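Local coordinates for protein RNA-dependent RNA Polymerase (Bombyx mori cytoplasmic polyhedrosis virus, PDB 6TZ0) that catalyses RNA-templated RNA synthesis, making plus strands by fully conservative transcription and, after core assembly, probably the complementary minus strands of the double-stranded genome, at residues T120-Y123 / K124-A128; A200-L203 / P204-Y208; F234-C237 / A238-S241; E245-K248 / I249-I252. All blocks are in the same frame, centred on the assembly; numbering follows the deposited sequence.

Interaction 1 of 4, residues T120-Y123 / K124-A128; sequences TKMY and KLHAA
M122 and H126, one helical turn apart, run side by side and point the same way. The methyl CE of M122 reaches the imidazole at NE2, 3.9 Å away. M122 gets there because its chain folds back at both outer torsions, chi2 -56° and chi3 -68°. The same methyl comes within 4.4 Å of CD2 of L125. That leucine methyl lies over one face of the H126 ring, offset toward its rim. With L125 and H126 both buried, this is the packed side of the helix. The M122 carbonyl oxygen sits at the edge of the H126 ring, in its plane. Y116 adds to this side from outside, since its ring meets that of H126 and its side chain touches M122.

The frame is the N-terminal two turns of the alpha-helix 121-134, in the N-terminal region of the polymerase. T120 holds the N-cap position, but its OG1 bonds back to E117 and P118 carbonyls and caps nothing. Four i to i+4 backbone bonds start the helix. The first runs from K124 N to T120 O at 3.0 Å, with a nearly straight N-H (164°). The last, from A127 N to Y123 O, measures 2.9 Å.

K121 is held from outside, by the E92 carbonyl oxygen at its amine and by I345 of the neighbouring viral structural protein 4 chain. The other side is looser. The K124 chain passes T120 O with its CG, and its end then leads away. Y123 sets out away from the residues that follow. A127 is exposed, and its methyl lies 3.4 Å from Y123 O.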
loop_
_atom_site.group_PDB
_atom_site.type_symbol
_atom_site.label_atom_id
_atom_site.label_comp_id
_atom_site.label_asym_id
_atom_site.label_seq_id
_atom_site.Cartn_x
_atom_site.Cartn_y
_atom_site.Cartn_z
ATOM N N THR A 120 14.547 31.697 -7.618
ATOM C CA THR A 120 15.938 31.339 -7.401
ATOM C C THR A 120 15.951 30.074 -6.555
ATOM O O THR A 120 15.006 29.817 -5.806
ATOM C CB THR A 120 16.690 32.500 -6.714
ATOM O OG1 THR A 120 16.398 33.718 -7.406
ATOM C CG2 THR A 120 18.201 32.314 -6.747
ATOM N N LYS A 121 17.011 29.273 -6.702
ATOM C CA LYS A 121 17.118 28.008 -5.983
ATOM C C LYS A 121 17.170 28.224 -4.475
ATOM O O LYS A 121 16.537 27.484 -3.710
ATOM C CB LYS A 121 18.362 27.260 -6.462
ATOM C CG LYS A 121 18.509 25.846 -5.941
ATOM C CD LYS A 121 17.398 24.947 -6.458
ATOM C CE LYS A 121 17.444 24.837 -7.972
ATOM N NZ LYS A 121 18.683 24.180 -8.461
ATOM N N MET A 122 17.891 29.258 -4.033
ATOM C CA MET A 122 17.969 29.553 -2.607
ATOM C C MET A 122 16.653 30.099 -2.075
ATOM O O MET A 122 16.315 29.867 -0.909
ATOM C CB MET A 122 19.102 30.533 -2.339
ATOM C CG MET A 122 20.464 29.993 -2.696
ATOM S SD MET A 122 20.842 28.439 -1.868
ATOM C CE MET A 122 20.996 28.975 -0.171
ATOM N N TYR A 123 15.880 30.778 -2.921
ATOM C CA TYR A 123 14.561 31.237 -2.509
ATOM C C TYR A 123 13.611 30.068 -2.292
ATOM O O TYR A 123 12.873 30.042 -1.299
ATOM C CB TYR A 123 13.995 32.194 -3.549
ATOM C CG TYR A 123 12.644 32.749 -3.188
ATOM C CD1 TYR A 123 12.521 33.756 -2.245
ATOM C CD2 TYR A 123 11.490 32.261 -3.782
ATOM C CE1 TYR A 123 11.288 34.262 -1.906
ATOM C CE2 TYR A 123 10.253 32.760 -3.448
ATOM C CZ TYR A 123 10.159 33.761 -2.512
ATOM O OH TYR A 123 8.927 34.263 -2.178
ATOM N N LYS A 124 13.625 29.094 -3.214
ATOM C CA LYS A 124 12.822 27.883 -3.064
ATOM C C LYS A 124 13.244 27.094 -1.834
ATOM O O LYS A 124 12.395 26.582 -1.095
ATOM C CB LYS A 124 12.966 27.002 -4.303
ATOM C CG LYS A 124 12.590 27.642 -5.610
ATOM C CD LYS A 124 11.111 27.837 -5.749
ATOM C CE LYS A 124 10.821 28.493 -7.080
ATOM N NZ LYS A 124 11.218 27.600 -8.201
ATOM N N LEU A 125 14.553 27.026 -1.585
ATOM C CA LEU A 125 15.079 26.289 -0.442
ATOM C C LEU A 125 14.653 26.918 0.879
ATOM O O LEU A 125 14.214 26.212 1.793
ATOM C CB LEU A 125 16.599 26.211 -0.555
ATOM C CG LEU A 125 17.446 25.362 0.387
ATOM C CD1 LEU A 125 18.590 24.820 -0.398
ATOM C CD2 LEU A 125 18.004 26.199 1.506
ATOM N N HIS A 126 14.746 28.243 0.995
ATOM C CA HIS A 126 14.345 28.881 2.243
ATOM C C HIS A 126 12.833 28.959 2.408
ATOM O O HIS A 126 12.349 28.938 3.545
ATOM C CB HIS A 126 14.994 30.256 2.350
ATOM C CG HIS A 126 16.451 30.198 2.682
ATOM N ND1 HIS A 126 16.914 30.086 3.974
ATOM C CD2 HIS A 126 17.547 30.170 1.888
ATOM C CE1 HIS A 126 18.234 30.037 3.965
ATOM N NE2 HIS A 126 18.643 30.084 2.710
ATOM N N ALA A 127 12.068 28.996 1.313
ATOM C CA ALA A 127 10.618 28.864 1.438
ATOM C C ALA A 127 10.231 27.472 1.918
ATOM O O ALA A 127 9.313 27.319 2.735
ATOM C CB ALA A 127 9.943 29.172 0.105
ATOM N N ALA A 128 10.953 26.447 1.461
ATOM C CA ALA A 128 10.682 25.096 1.930
ATOM C C ALA A 128 11.118 24.894 3.374
ATOM O O ALA A 128 10.468 24.151 4.111
ATOM C CB ALA A 128 11.365 24.081 1.026
#

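Interaction 2 of 4, residues A200-L203 / P204-Y208; sequences ASIL and PTFVY
The carbonyl oxygen of I202 is gripped twice by T205. OG1 of T205 donates to it at 2.6 Å, in the carbonyl plane. T205 N donates as well, at 3.2 Å, from above that plane. The hydroxyl can turn back to the oxygen because chi1 of T205 is 60°, which sets OG1 between the backbone N and the carbonyl carbon. The two bonds close a tight turn where the loop enters helix 206-218. The next bond follows the same i to i+3 spacing: F206 N donates to L203 O at 3.2 Å, again from well above the carbonyl plane.

P204 has no N-H to give at this entry. Its ring carbon CD lies beside CB of L203, 3.7 Å away. The apolar side chains close over the turn. CG2 of I202 meets the F206 ring at its edge, in plane, 3.7 Å from CE2. CA of L203 lies at the edge too, 3.9 Å from CD2 of the ring. The side chains of I202 and F206 cross at a slant.

Both segments are largely buried. S201 OG is held by the backbone of V105 and F107. F175 of helix 166-175 touches L203, F206 and V207. Helix 145-160 covers V207 and Y208, while F183 of strand 183-186 packs against L203, P204 and V207.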
loop_
_atom_site.group_PDB
_atom_site.type_symbol
_atom_site.label_atom_id
_atom_site.label_comp_id
_atom_site.label_asym_id
_atom_site.label_seq_id
_atom_site.Cartn_x
_atom_site.Cartn_y
_atom_site.Cartn_z
ATOM N N ALA A 200 13.144 28.672 20.467
ATOM C CA ALA A 200 13.771 27.669 19.617
ATOM C C ALA A 200 12.825 27.175 18.531
ATOM O O ALA A 200 11.615 27.398 18.575
ATOM C CB ALA A 200 14.248 26.482 20.448
ATOM N N SER A 201 13.399 26.480 17.549
ATOM C CA SER A 201 12.629 26.055 16.386
ATOM C C SER A 201 11.864 24.766 16.655
ATOM O O SER A 201 10.726 24.606 16.204
ATOM C CB SER A 201 13.560 25.882 15.194
ATOM O OG SER A 201 14.517 24.878 15.467
ATOM N N ILE A 202 12.473 23.832 17.395
ATOM C CA ILE A 202 11.838 22.551 17.706
ATOM C C ILE A 202 10.897 22.657 18.895
ATOM O O ILE A 202 10.252 21.671 19.273
ATOM C CB ILE A 202 12.980 21.531 17.898
ATOM C CG1 ILE A 202 12.497 20.083 17.747
ATOM C CG2 ILE A 202 13.636 21.743 19.248
ATOM C CD1 ILE A 202 11.883 19.769 16.409
ATOM N N LEU A 203 10.766 23.848 19.466
ATOM C CA LEU A 203 9.984 24.034 20.684
ATOM C C LEU A 203 8.473 23.776 20.564
ATOM O O LEU A 203 7.885 23.360 21.576
ATOM C CB LEU A 203 10.297 25.441 21.214
ATOM C CG LEU A 203 10.037 25.910 22.646
ATOM C CD1 LEU A 203 8.645 26.426 22.847
ATOM C CD2 LEU A 203 10.334 24.788 23.623
ATOM N N PRO A 204 7.782 23.986 19.424
ATOM C CA PRO A 204 6.362 23.568 19.390
ATOM C C PRO A 204 6.098 22.067 19.390
ATOM O O PRO A 204 4.932 21.670 19.484
ATOM C CB PRO A 204 5.840 24.223 18.106
ATOM C CG PRO A 204 6.659 25.387 17.943
ATOM C CD PRO A 204 8.022 24.995 18.372
ATOM N N THR A 205 7.117 21.214 19.273
ATOM C CA THR A 205 6.869 19.780 19.393
ATOM C C THR A 205 6.880 19.338 20.850
ATOM O O THR A 205 6.385 18.256 21.191
ATOM C CB THR A 205 7.903 18.990 18.595
ATOM O OG1 THR A 205 9.211 19.276 19.098
ATOM C CG2 THR A 205 7.837 19.362 17.131
ATOM N N PHE A 206 7.430 20.166 21.733
ATOM C CA PHE A 206 7.528 19.763 23.126
ATOM C C PHE A 206 6.228 19.920 23.879
ATOM O O PHE A 206 6.095 19.349 24.962
ATOM C CB PHE A 206 8.639 20.521 23.816
ATOM C CG PHE A 206 9.963 20.023 23.441
ATOM C CD1 PHE A 206 10.451 18.867 24.021
ATOM C CD2 PHE A 206 10.698 20.652 22.466
ATOM C CE1 PHE A 206 11.661 18.371 23.656
ATOM C CE2 PHE A 206 11.912 20.160 22.101
ATOM C CZ PHE A 206 12.387 19.017 22.698
ATOM N N VAL A 207 5.258 20.639 23.322
ATOM C CA VAL A 207 3.906 20.585 23.859
ATOM C C VAL A 207 3.355 19.173 23.722
ATOM O O VAL A 207 2.807 18.606 24.675
ATOM C CB VAL A 207 3.018 21.619 23.148
ATOM C CG1 VAL A 207 1.599 21.574 23.685
ATOM C CG2 VAL A 207 3.609 22.996 23.300
ATOM N N TYR A 208 3.565 18.558 22.556
ATOM C CA TYR A 208 3.121 17.191 22.333
ATOM C C TYR A 208 3.955 16.200 23.130
ATOM O O TYR A 208 3.435 15.174 23.583
ATOM C CB TYR A 208 3.188 16.857 20.847
ATOM C CG TYR A 208 2.401 17.787 19.954
ATOM C CD1 TYR A 208 1.019 17.836 20.027
ATOM C CD2 TYR A 208 3.035 18.551 18.985
ATOM C CE1 TYR A 208 0.294 18.670 19.208
ATOM C CE2 TYR A 208 2.314 19.379 18.150
ATOM C CZ TYR A 208 0.943 19.432 18.266
ATOM O OH TYR A 208 0.207 20.248 17.444
#

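Interaction 3 of 4, residues F234-C237 / A238-S241; sequences FLHC and AKDS
The imidazole of H236 has the amine of K239 at its edge, near the ring plane, with NZ 3.7 Å from ND1. The ring of Y308 stacks on H236 from outside the segment. Residues 234-241 form the C-terminal end of helix 224-237 and the whole short link to helix 242-248, so the contact is a helix end that opens into a connecting loop. The side chains of H236 and K239 pass each other at an angle. CG of K239 is anti to its backbone N (chi1 -173°), and the chain then bends at chi3, which swings the amine back toward the histidine.

The backbone shows the helix running out. A238 N still donates to F234 O at 3.0 Å, an i to i+4 bond. The next bond is weak and spans only three residues: K239 N to H236 O, 3.3 Å. The A238 methyl lies beside the last turn, 3.5 Å from F234 O.

The loop's polar ends have partners of their own. OD2 of D240 bonds to Y101 OH. S241 sits at the N-cap position of the following helix without making a capping bond; its OG bonds to OD2 of D244, in the first turn of that helix. CB of K239 lies 3.3 Å from the H236 carbonyl oxygen.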
loop_
_atom_site.group_PDB
_atom_site.type_symbol
_atom_site.label_atom_id
_atom_site.label_comp_id
_atom_site.label_asym_id
_atom_site.label_seq_id
_atom_site.Cartn_x
_atom_site.Cartn_y
_atom_site.Cartn_z
ATOM N N PHE A 234 14.774 13.722 26.567
ATOM C CA PHE A 234 14.247 14.306 25.334
ATOM C C PHE A 234 14.905 15.648 25.025
ATOM O O PHE A 234 15.214 15.937 23.863
ATOM C CB PHE A 234 12.727 14.477 25.385
ATOM C CG PHE A 234 11.955 13.188 25.330
ATOM C CD1 PHE A 234 12.095 12.329 24.254
ATOM C CD2 PHE A 234 10.988 12.904 26.274
ATOM C CE1 PHE A 234 11.364 11.159 24.183
ATOM C CE2 PHE A 234 10.249 11.737 26.206
ATOM C CZ PHE A 234 10.436 10.869 25.156
ATOM N N LEU A 235 15.161 16.468 26.050
ATOM C CA LEU A 235 15.873 17.722 25.810
ATOM C C LEU A 235 17.334 17.488 25.428
ATOM O O LEU A 235 17.892 18.246 24.617
ATOM C CB LEU A 235 15.758 18.615 27.040
ATOM C CG LEU A 235 14.313 19.049 27.289
ATOM C CD1 LEU A 235 14.173 19.756 28.610
ATOM C CD2 LEU A 235 13.811 19.921 26.156
ATOM N N HIS A 236 17.955 16.430 25.965
ATOM C CA HIS A 236 19.299 16.064 25.527
ATOM C C HIS A 236 19.323 15.646 24.065
ATOM O O HIS A 236 20.278 15.944 23.342
ATOM C CB HIS A 236 19.858 14.937 26.386
ATOM C CG HIS A 236 21.171 14.422 25.891
ATOM N ND1 HIS A 236 22.351 15.109 26.065
ATOM C CD2 HIS A 236 21.483 13.311 25.184
ATOM C CE1 HIS A 236 23.339 14.433 25.509
ATOM N NE2 HIS A 236 22.839 13.336 24.971
ATOM N N CYS A 237 18.294 14.930 23.616
ATOM C CA CYS A 237 18.244 14.563 22.207
ATOM C C CYS A 237 17.950 15.770 21.331
ATOM O O CYS A 237 18.393 15.823 20.180
ATOM C CB CYS A 237 17.205 13.470 21.978
ATOM S SG CYS A 237 17.618 11.904 22.759
ATOM N N ALA A 238 17.230 16.752 21.862
ATOM C CA ALA A 238 16.943 17.978 21.129
ATOM C C ALA A 238 18.070 18.998 21.180
ATOM O O ALA A 238 17.917 20.074 20.597
ATOM C CB ALA A 238 15.683 18.627 21.672
ATOM N N LYS A 239 19.162 18.696 21.888
ATOM C CA LYS A 239 20.305 19.606 21.978
ATOM C C LYS A 239 20.902 19.946 20.609
ATOM O O LYS A 239 21.333 21.081 20.382
ATOM C CB LYS A 239 21.359 18.987 22.891
ATOM C CG LYS A 239 22.530 19.864 23.215
ATOM C CD LYS A 239 23.493 19.140 24.131
ATOM C CE LYS A 239 22.913 19.025 25.524
ATOM N NZ LYS A 239 23.881 18.438 26.484
ATOM N N ASP A 240 20.935 18.990 19.682
ATOM C CA ASP A 240 21.391 19.270 18.322
ATOM C C ASP A 240 20.284 19.076 17.295
ATOM O O ASP A 240 19.941 20.014 16.571
ATOM C CB ASP A 240 22.592 18.377 17.986
ATOM C CG ASP A 240 23.295 18.769 16.693
ATOM O OD1 ASP A 240 22.937 19.781 16.059
ATOM O OD2 ASP A 240 24.222 18.039 16.297
ATOM N N SER A 241 19.722 17.879 17.205
ATOM C CA SER A 241 18.643 17.593 16.270
ATOM C C SER A 241 17.814 16.493 16.898
ATOM O O SER A 241 18.327 15.401 17.145
ATOM C CB SER A 241 19.175 17.168 14.908
ATOM O OG SER A 241 18.110 16.878 14.023
#

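Interaction 4 of 4, residues E245-K248 / I249-I252; sequences EKLK and IKGI
I249 swings CG1 between its backbone N and carbonyl carbon, chi1 51°, and this lays CG1 against the helix end, 3.2 Å from the carbonyl oxygen of E245. CG2 takes the place anti to the carbonyl carbon. The frame is the C-terminal end of helix 242-248, where I249 is the first residue to leave helical backbone angles. The one hydrogen bond between the two halves is weak: I249 N to E245 O, 3.4 Å.

L247 and K250 lie side by side on another face of the turn and point the same way. The K250 chain starts anti to the backbone N and bends at each later torsion. Its amine thus comes alongside CD2 of L247, 4.1 Å away. L247 also lies beside R485, a UTP-binding residue, which places this side of the turn near the UTP site; no UTP is bound in this model. The K250 amine makes a long, weak ion pair with D483.

K248 and E245 tie the helix end from within. K248 NZ meets E245 OE1 in a salt bridge of 2.6 Å. I249 is covered by L306 of helix 295-306, by L307 and by H233. Residues 250-252 keep helical backbone angles without the regular bonds, and the K250 CB atom stays 3.4 Å from the K246 carbonyl oxygen.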
loop_
_atom_site.group_PDB
_atom_site.type_symbol
_atom_site.label_atom_id
_atom_site.label_comp_id
_atom_site.label_asym_id
_atom_site.label_seq_id
_atom_site.Cartn_x
_atom_site.Cartn_y
_atom_site.Cartn_z
ATOM N N GLU A 245 18.541 12.306 16.621
ATOM C CA GLU A 245 19.096 11.657 17.799
ATOM C C GLU A 245 18.130 10.640 18.386
ATOM O O GLU A 245 18.568 9.634 18.941
ATOM C CB GLU A 245 19.493 12.692 18.843
ATOM C CG GLU A 245 20.718 13.481 18.450
ATOM C CD GLU A 245 21.963 12.620 18.405
ATOM O OE1 GLU A 245 22.076 11.690 19.232
ATOM O OE2 GLU A 245 22.825 12.862 17.536
ATOM N N LYS A 246 16.819 10.875 18.268
ATOM C CA LYS A 246 15.850 9.856 18.672
ATOM C C LYS A 246 15.966 8.600 17.820
ATOM O O LYS A 246 15.955 7.483 18.347
ATOM C CB LYS A 246 14.436 10.416 18.585
ATOM C CG LYS A 246 14.003 11.254 19.755
ATOM C CD LYS A 246 12.854 12.122 19.323
ATOM C CE LYS A 246 11.636 11.333 18.967
ATOM N NZ LYS A 246 10.589 12.269 18.505
ATOM N N LEU A 247 16.089 8.762 16.503
ATOM C CA LEU A 247 16.234 7.612 15.622
ATOM C C LEU A 247 17.583 6.925 15.765
ATOM O O LEU A 247 17.697 5.746 15.420
ATOM C CB LEU A 247 16.037 8.031 14.168
ATOM C CG LEU A 247 14.631 8.444 13.754
ATOM C CD1 LEU A 247 14.645 8.971 12.337
ATOM C CD2 LEU A 247 13.694 7.268 13.883
ATOM N N LYS A 248 18.609 7.619 16.257
ATOM C CA LYS A 248 19.918 6.983 16.307
ATOM C C LYS A 248 20.070 6.048 17.509
ATOM O O LYS A 248 20.806 5.060 17.424
ATOM C CB LYS A 248 21.018 8.045 16.298
ATOM C CG LYS A 248 22.396 7.496 15.993
ATOM C CD LYS A 248 23.421 8.592 15.832
ATOM C CE LYS A 248 24.148 8.860 17.130
ATOM N NZ LYS A 248 23.406 9.763 18.045
ATOM N N ILE A 249 19.382 6.310 18.620
ATOM C CA ILE A 249 19.536 5.468 19.805
ATOM C C ILE A 249 18.225 4.776 20.153
ATOM O O ILE A 249 17.990 4.407 21.307
ATOM C CB ILE A 249 20.093 6.279 20.996
ATOM C CG1 ILE A 249 19.315 7.575 21.250
ATOM C CG2 ILE A 249 21.543 6.618 20.761
ATOM C CD1 ILE A 249 18.189 7.529 22.255
ATOM N N LYS A 250 17.385 4.560 19.142
ATOM C CA LYS A 250 16.049 4.011 19.349
ATOM C C LYS A 250 16.090 2.544 19.774
ATOM O O LYS A 250 15.212 2.095 20.518
ATOM C CB LYS A 250 15.242 4.220 18.060
ATOM C CG LYS A 250 13.782 3.801 18.047
ATOM C CD LYS A 250 13.562 2.430 17.426
ATOM C CE LYS A 250 14.033 2.417 15.982
ATOM N NZ LYS A 250 13.266 3.373 15.140
ATOM N N GLY A 251 17.096 1.792 19.339
ATOM C CA GLY A 251 17.157 0.381 19.666
ATOM C C GLY A 251 18.045 0.044 20.843
ATOM O O GLY A 251 17.836 -0.974 21.506
ATOM N N ILE A 252 19.048 0.887 21.101
ATOM C CA ILE A 252 19.959 0.670 22.222
ATOM C C ILE A 252 19.231 0.842 23.546
ATOM O O ILE A 252 19.413 0.052 24.480
ATOM C CB ILE A 252 21.161 1.625 22.104
ATOM C CG1 ILE A 252 21.987 1.299 20.871
ATOM C CG2 ILE A 252 22.046 1.566 23.325
ATOM C CD1 ILE A 252 23.014 2.360 20.578
#

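All four interactions lie in the N-terminal region of the polymerase. Interactions 2, 3 and 4 follow one another along three successive helices. Interactions 2 and 3 have centres about 11 Å apart and touch directly: F206 CZ lies 3.5 Å from A238 CB. Interactions 3 and 4, about 12 Å apart between centres, meet where C237 O lies 3.6 Å from E245 CB. Interaction 1 stands apart, its nearest atoms about 12 Å from interaction 2. Interaction 4 is nearest the catalytic centre: the K250 side chain is about 9 Å from that of D547, a magnesium-binding residue. Interaction 2 lies near the ATP site, empty in this model, with P204 about 9 Å from Y184 between side chains.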